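Local coordinates for protein bvu-3222 (Bacteroides vulgatus ATCC 8482, PDB 3FYF), which is of unknown function but is probably a periplasmic protein of this gut bacterium, at residues 134-139 and 143-148; 38-43 and 109-114. All coordinates share one frame; numbering follows the deposited sequence.

Interaction 1: residues 134-139 and 143-148; sequences VSIVLT and NQASVT
Val147 fits its two methyls against Val134 and Ile136, on the face of a β-hairpin where Leu138 and Ala145 also lie. With CG1 set anti to its own N (chi1 -176°), Val147 turns that methyl to Val134 CG1 at 3.5 Å, the two side chains meeting at a slant. Its other methyl, CG2, touches Ile136 CG1 at 3.7 Å, and these two side chains run side by side in the same direction. Ile136 holds CG1 anti to its carbonyl carbon (chi1 -61°); its second branch, CG2, comes within 4.2 Å of Ala145 CB. Cut back to alanine, this position would probably lose the CG1 and CG2 contacts with Val147 and Ala145 and leave a gap beside Phe48 of strand 48-52. The small methyl of Ala145 leaves space for Leu138, whose CD1 reaches over to Asn143 CA at 3.7 Å.

The strands run antiparallel, with Ser135 facing Thr148 and Val137 facing Ser146 as hydrogen-bonded pairs. Thr148 N donates to Ser135 O at 2.7 Å, tilted 21° from the carbonyl plane, and a water donates a second bond to this oxygen while also hydrogen-bonding Thr148 OG1. Near the turn, Thr139 N approaches Gln144 O almost in line with the carbonyl. On the face that carries Val137, the hydroxyl of Ser146 bonds Asn161, and Met62 O of the second subunit takes up Thr139 OG1. β-Branched residues suit the extended backbone, while the short hydroxyls of Thr139, Ser146 and Thr148 find partners close at hand. The hairpin is thus oily toward helix 27-44 and strand 48-52 and more polar behind, where the second subunit packs on Val137 and Ser146 and on the turn end.

Interaction 2: residues 38-43 and 109-114; sequences QAINAL and ISMRQD
Met111 lays the end of its thioether over the flank of helix 27-44, its terminal methyl fitting between Ile40 and Leu43. Met111 CE comes within 4.0 Å of Leu43 CB and 3.9 Å of the carbonyl oxygen of Ile40, while Met111 SD follows just behind at 4.2 Å from that same Leu43 CB. The reach depends on a stretched chain: CG stands anti to the backbone N (chi1 -176°), and the torsions beyond it are also extended, carrying the methyl well out from strand 100-113. A long, flexible, unbranched residue suits this partly exposed place, since the backbones stay apart, with 8.3 Å between Leu43 CA and Met111 CA.

Here the amphipathic helix 27-44 packs across one face of a strongly curved antiparallel sheet, and Met111 meets it from a strand beside 119-126. Ile40 and Leu43, nearly one turn apart, lie on the same side of the helix; Leu43 points toward the strand, and the end of Ile40 swings nearer. Ile40 offers CG2 to Met111 CE at 4.4 Å, a looser touch, while its side chain also reaches Val119 and Leu138. The helix backbone directs Leu43 CB toward the methionine, while chi1 of -73° sets the direction of its CG, and the side chain also packs on Phe48, Tyr121 and Leu164.

Overall arrangement
Both contacts belong to the same curved antiparallel sheet and meet through Leu138, whose CD2 lies 3.9 Å from Leu43 CD1 and also packs on Ala39 and Ile40; their centres are about 10 Å apart. Interaction 1 is the buried one, near the middle of the chain, joining sequence-adjacent strands by backbone hydrogen bonds as well as apolar packing. Interaction 2, farther from the centre and partly buried, brings together a helix and a strand distant in sequence through side-chain dispersion, with far less surface involved. Helix 27-44 covers the turn end of the hairpin's oily face, at Leu138 and Asn143, and reaches Met111 at its margin, whereas the second subunit touches interaction 1 alone.

Interaction 1: residues 134-139 and 143-148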
loop_
_atom_site.group_PDB
_atom_site.type_symbol
_atom_site.label_atom_id
_atom_site.label_comp_id
_atom_site.label_asym_id
_atom_site.label_seq_id
_atom_site.Cartn_x
_atom_site.Cartn_y
_atom_site.Cartn_z
ATOM N N VAL B 134 4.127 -13.303 13.211
ATOM C CA VAL B 134 3.726 -11.994 12.742
ATOM C C VAL B 134 4.947 -11.087 12.739
ATOM O O VAL B 134 5.749 -11.109 13.677
ATOM C CB VAL B 134 2.639 -11.385 13.673
ATOM C CG1 VAL B 134 2.183 -10.038 13.170
ATOM C CG2 VAL B 134 1.437 -12.322 13.808
ATOM N N SER B 135 5.092 -10.306 11.671
ATOM C CA SER B 135 6.187 -9.358 11.555
ATOM C C SER B 135 5.661 -7.976 11.164
ATOM O O SER B 135 5.105 -7.799 10.082
ATOM C CB SER B 135 7.224 -9.871 10.552
ATOM O OG SER B 135 8.426 -9.135 10.636
ATOM N N ILE B 136 5.822 -7.013 12.069
ATOM C CA ILE B 136 5.374 -5.645 11.858
ATOM C C ILE B 136 6.581 -4.741 11.626
ATOM O O ILE B 136 7.557 -4.793 12.365
ATOM C CB ILE B 136 4.539 -5.098 13.064
ATOM C CG1 ILE B 136 3.280 -5.942 13.293
ATOM C CG2 ILE B 136 4.166 -3.618 12.854
ATOM C CD1 ILE B 136 2.531 -5.642 14.608
ATOM N N VAL B 137 6.510 -3.926 10.580
ATOM C CA VAL B 137 7.480 -2.864 10.376
ATOM C C VAL B 137 6.700 -1.560 10.475
ATOM O O VAL B 137 5.768 -1.348 9.701
ATOM C CB VAL B 137 8.163 -2.968 8.993
ATOM C CG1 VAL B 137 9.162 -1.838 8.816
ATOM C CG2 VAL B 137 8.856 -4.354 8.819
ATOM N N LEU B 138 7.070 -0.712 11.433
ATOM C CA LEU B 138 6.481 0.624 11.594
ATOM C C LEU B 138 7.425 1.687 11.029
ATOM O O LEU B 138 8.587 1.758 11.422
ATOM C CB LEU B 138 6.181 0.901 13.076
ATOM C CG LEU B 138 5.868 2.312 13.595
ATOM C CD1 LEU B 138 4.514 2.806 13.110
ATOM C CD2 LEU B 138 5.901 2.318 15.112
ATOM N N THR B 139 6.920 2.503 10.107
ATOM C CA THR B 139 7.705 3.576 9.501
ATOM C C THR B 139 7.943 4.708 10.513
ATOM O O THR B 139 6.996 5.228 11.094
ATOM C CB THR B 139 7.008 4.118 8.226
ATOM O OG1 THR B 139 6.702 3.035 7.341
ATOM C CG2 THR B 139 7.889 5.119 7.501
ATOM N N ASN B 143 2.556 6.647 11.899
ATOM C CA ASN B 143 1.921 5.405 12.379
ATOM C C ASN B 143 1.582 4.422 11.250
ATOM O O ASN B 143 0.750 3.528 11.401
ATOM C CB ASN B 143 0.719 5.660 13.316
ATOM C CG ASN B 143 -0.552 6.134 12.588
ATOM O OD1 ASN B 143 -1.657 5.936 13.088
ATOM N ND2 ASN B 143 -0.397 6.777 11.438
ATOM N N GLN B 144 2.257 4.597 10.122
ATOM C CA GLN B 144 2.051 3.754 8.959
ATOM C C GLN B 144 2.882 2.488 9.114
ATOM O O GLN B 144 4.088 2.541 9.364
ATOM C CB GLN B 144 2.407 4.522 7.689
ATOM C CG GLN B 144 1.493 5.716 7.470
ATOM C CD GLN B 144 2.007 6.669 6.422
ATOM O OE1 GLN B 144 2.729 6.276 5.505
ATOM N NE2 GLN B 144 1.626 7.938 6.546
ATOM N N ALA B 145 2.224 1.344 9.015
ATOM C CA ALA B 145 2.907 0.094 9.302
ATOM C C ALA B 145 2.440 -1.039 8.415
ATOM O O ALA B 145 1.305 -1.037 7.939
ATOM C CB ALA B 145 2.760 -0.270 10.781
ATOM N N SER B 146 3.344 -1.996 8.211
ATOM C CA SER B 146 3.112 -3.183 7.407
ATOM C C SER B 146 3.221 -4.435 8.282
ATOM O O SER B 146 4.198 -4.604 9.014
ATOM C CB SER B 146 4.168 -3.260 6.313
ATOM O OG SER B 146 3.756 -4.150 5.295
ATOM N N VAL B 147 2.233 -5.316 8.189
ATOM C CA VAL B 147 2.193 -6.540 9.002
ATOM C C VAL B 147 2.232 -7.757 8.098
ATOM O O VAL B 147 1.303 -7.968 7.335
ATOM C CB VAL B 147 0.889 -6.636 9.829
ATOM C CG1 VAL B 147 0.922 -7.845 10.733
ATOM C CG2 VAL B 147 0.691 -5.415 10.657
ATOM N N THR B 148 3.287 -8.565 8.188
ATOM C CA THR B 148 3.367 -9.793 7.392
ATOM C C THR B 148 3.064 -11.016 8.276
ATOM O O THR B 148 3.654 -11.187 9.344
ATOM C CB THR B 148 4.734 -9.925 6.665
ATOM O OG1 THR B 148 4.961 -8.772 5.843
ATOM C CG2 THR B 148 4.772 -11.147 5.770
HETATM O O HOH W 1 5.779 -6.466 7.460
#

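Interaction 2: residues 38-43 and 109-114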
loop_
_atom_site.group_PDB
_atom_site.type_symbol
_atom_site.label_atom_id
_atom_site.label_comp_id
_atom_site.label_asym_id
_atom_site.label_seq_id
_atom_site.Cartn_x
_atom_site.Cartn_y
_atom_site.Cartn_z
ATOM N N GLN B 38 2.476 7.643 19.817
ATOM C CA GLN B 38 1.322 6.817 20.192
ATOM C C GLN B 38 1.439 5.362 19.741
ATOM O O GLN B 38 1.000 4.462 20.459
ATOM C CB GLN B 38 0.026 7.412 19.640
ATOM C CG GLN B 38 -0.501 8.624 20.409
ATOM C CD GLN B 38 -1.794 9.176 19.826
ATOM O OE1 GLN B 38 -2.244 8.761 18.754
ATOM N NE2 GLN B 38 -2.399 10.125 20.535
ATOM N N ALA B 39 2.005 5.137 18.554
ATOM C CA ALA B 39 2.219 3.784 18.032
ATOM C C ALA B 39 3.347 3.061 18.777
ATOM O O ALA B 39 3.211 1.883 19.106
ATOM C CB ALA B 39 2.496 3.814 16.528
ATOM N N ILE B 40 4.443 3.779 19.033
ATOM C CA ILE B 40 5.583 3.293 19.831
ATOM C C ILE B 40 5.115 2.838 21.215
ATOM O O ILE B 40 5.386 1.705 21.628
ATOM C CB ILE B 40 6.675 4.402 19.993
ATOM C CG1 ILE B 40 7.294 4.773 18.646
ATOM C CG2 ILE B 40 7.777 3.989 20.987
ATOM C CD1 ILE B 40 8.267 3.769 18.120
ATOM N N ASN B 41 4.393 3.724 21.904
ATOM C CA ASN B 41 3.832 3.448 23.232
ATOM C C ASN B 41 2.791 2.337 23.247
ATOM O O ASN B 41 2.681 1.600 24.225
ATOM C CB ASN B 41 3.247 4.720 23.850
ATOM C CG ASN B 41 4.312 5.753 24.179
ATOM O OD1 ASN B 41 5.489 5.427 24.345
ATOM N ND2 ASN B 41 3.901 7.008 24.272
ATOM N N ALA B 42 2.038 2.211 22.156
ATOM C CA ALA B 42 1.084 1.117 22.005
ATOM C C ALA B 42 1.802 -0.220 21.865
ATOM O O ALA B 42 1.344 -1.230 22.401
ATOM C CB ALA B 42 0.184 1.356 20.823
ATOM N N LEU B 43 2.929 -0.214 21.155
ATOM C CA LEU B 43 3.723 -1.429 20.948
ATOM C C LEU B 43 4.446 -1.849 22.223
ATOM O O LEU B 43 4.511 -3.034 22.529
ATOM C CB LEU B 43 4.740 -1.244 19.816
ATOM C CG LEU B 43 4.269 -1.206 18.357
ATOM C CD1 LEU B 43 5.410 -0.720 17.466
ATOM C CD2 LEU B 43 3.749 -2.554 17.878
ATOM N N ILE B 109 7.888 -12.079 21.850
ATOM C CA ILE B 109 7.882 -10.664 21.478
ATOM C C ILE B 109 9.285 -10.053 21.493
ATOM O O ILE B 109 9.956 -10.050 22.527
ATOM C CB ILE B 109 6.962 -9.831 22.415
ATOM C CG1 ILE B 109 5.529 -10.370 22.395
ATOM C CG2 ILE B 109 6.995 -8.341 22.032
ATOM C CD1 ILE B 109 4.641 -9.814 23.512
ATOM N N SER B 110 9.713 -9.541 20.338
ATOM C CA SER B 110 10.902 -8.697 20.246
ATOM C C SER B 110 10.567 -7.362 19.570
ATOM O O SER B 110 9.737 -7.305 18.661
ATOM C CB SER B 110 12.046 -9.413 19.512
ATOM O OG SER B 110 11.823 -9.486 18.112
ATOM N N MET B 111 11.224 -6.300 20.024
ATOM C CA MET B 111 11.041 -4.963 19.489
ATOM C C MET B 111 12.417 -4.351 19.245
ATOM O O MET B 111 13.214 -4.191 20.177
ATOM C CB MET B 111 10.231 -4.116 20.473
ATOM C CG MET B 111 9.867 -2.713 20.008
ATOM S SD MET B 111 8.619 -2.020 21.116
ATOM C CE MET B 111 8.534 -0.320 20.559
ATOM N N ARG B 112 12.690 -4.034 17.982
ATOM C CA ARG B 112 13.964 -3.455 17.565
ATOM C C ARG B 112 13.723 -2.149 16.827
ATOM O O ARG B 112 12.645 -1.923 16.291
ATOM C CB ARG B 112 14.733 -4.423 16.658
ATOM C CG ARG B 112 15.122 -5.748 17.314
ATOM C CD ARG B 112 15.704 -6.702 16.286
ATOM N NE ARG B 112 15.772 -8.077 16.780
ATOM C CZ ARG B 112 16.845 -8.628 17.341
ATOM N NH1 ARG B 112 17.962 -7.925 17.489
ATOM N NH2 ARG B 112 16.798 -9.887 17.757
ATOM N N GLN B 113 14.740 -1.294 16.796
ATOM C CA GLN B 113 14.635 0.012 16.163
ATOM C C GLN B 113 15.907 0.287 15.375
ATOM O O GLN B 113 17.010 0.083 15.886
ATOM C CB GLN B 113 14.407 1.096 17.232
ATOM C CG GLN B 113 14.256 2.509 16.674
ATOM C CD GLN B 113 13.804 3.533 17.706
ATOM O OE1 GLN B 113 13.042 3.225 18.623
ATOM N NE2 GLN B 113 14.259 4.772 17.541
ATOM N N ASP B 114 15.765 0.746 14.132
ATOM C CA ASP B 114 16.941 1.121 13.343
ATOM C C ASP B 114 17.412 2.544 13.662
ATOM O O ASP B 114 16.921 3.157 14.607
ATOM C CB ASP B 114 16.744 0.857 11.834
ATOM C CG ASP B 114 15.771 1.812 11.148
ATOM O OD1 ASP B 114 15.259 2.780 11.751
ATOM O OD2 ASP B 114 15.522 1.573 9.950
#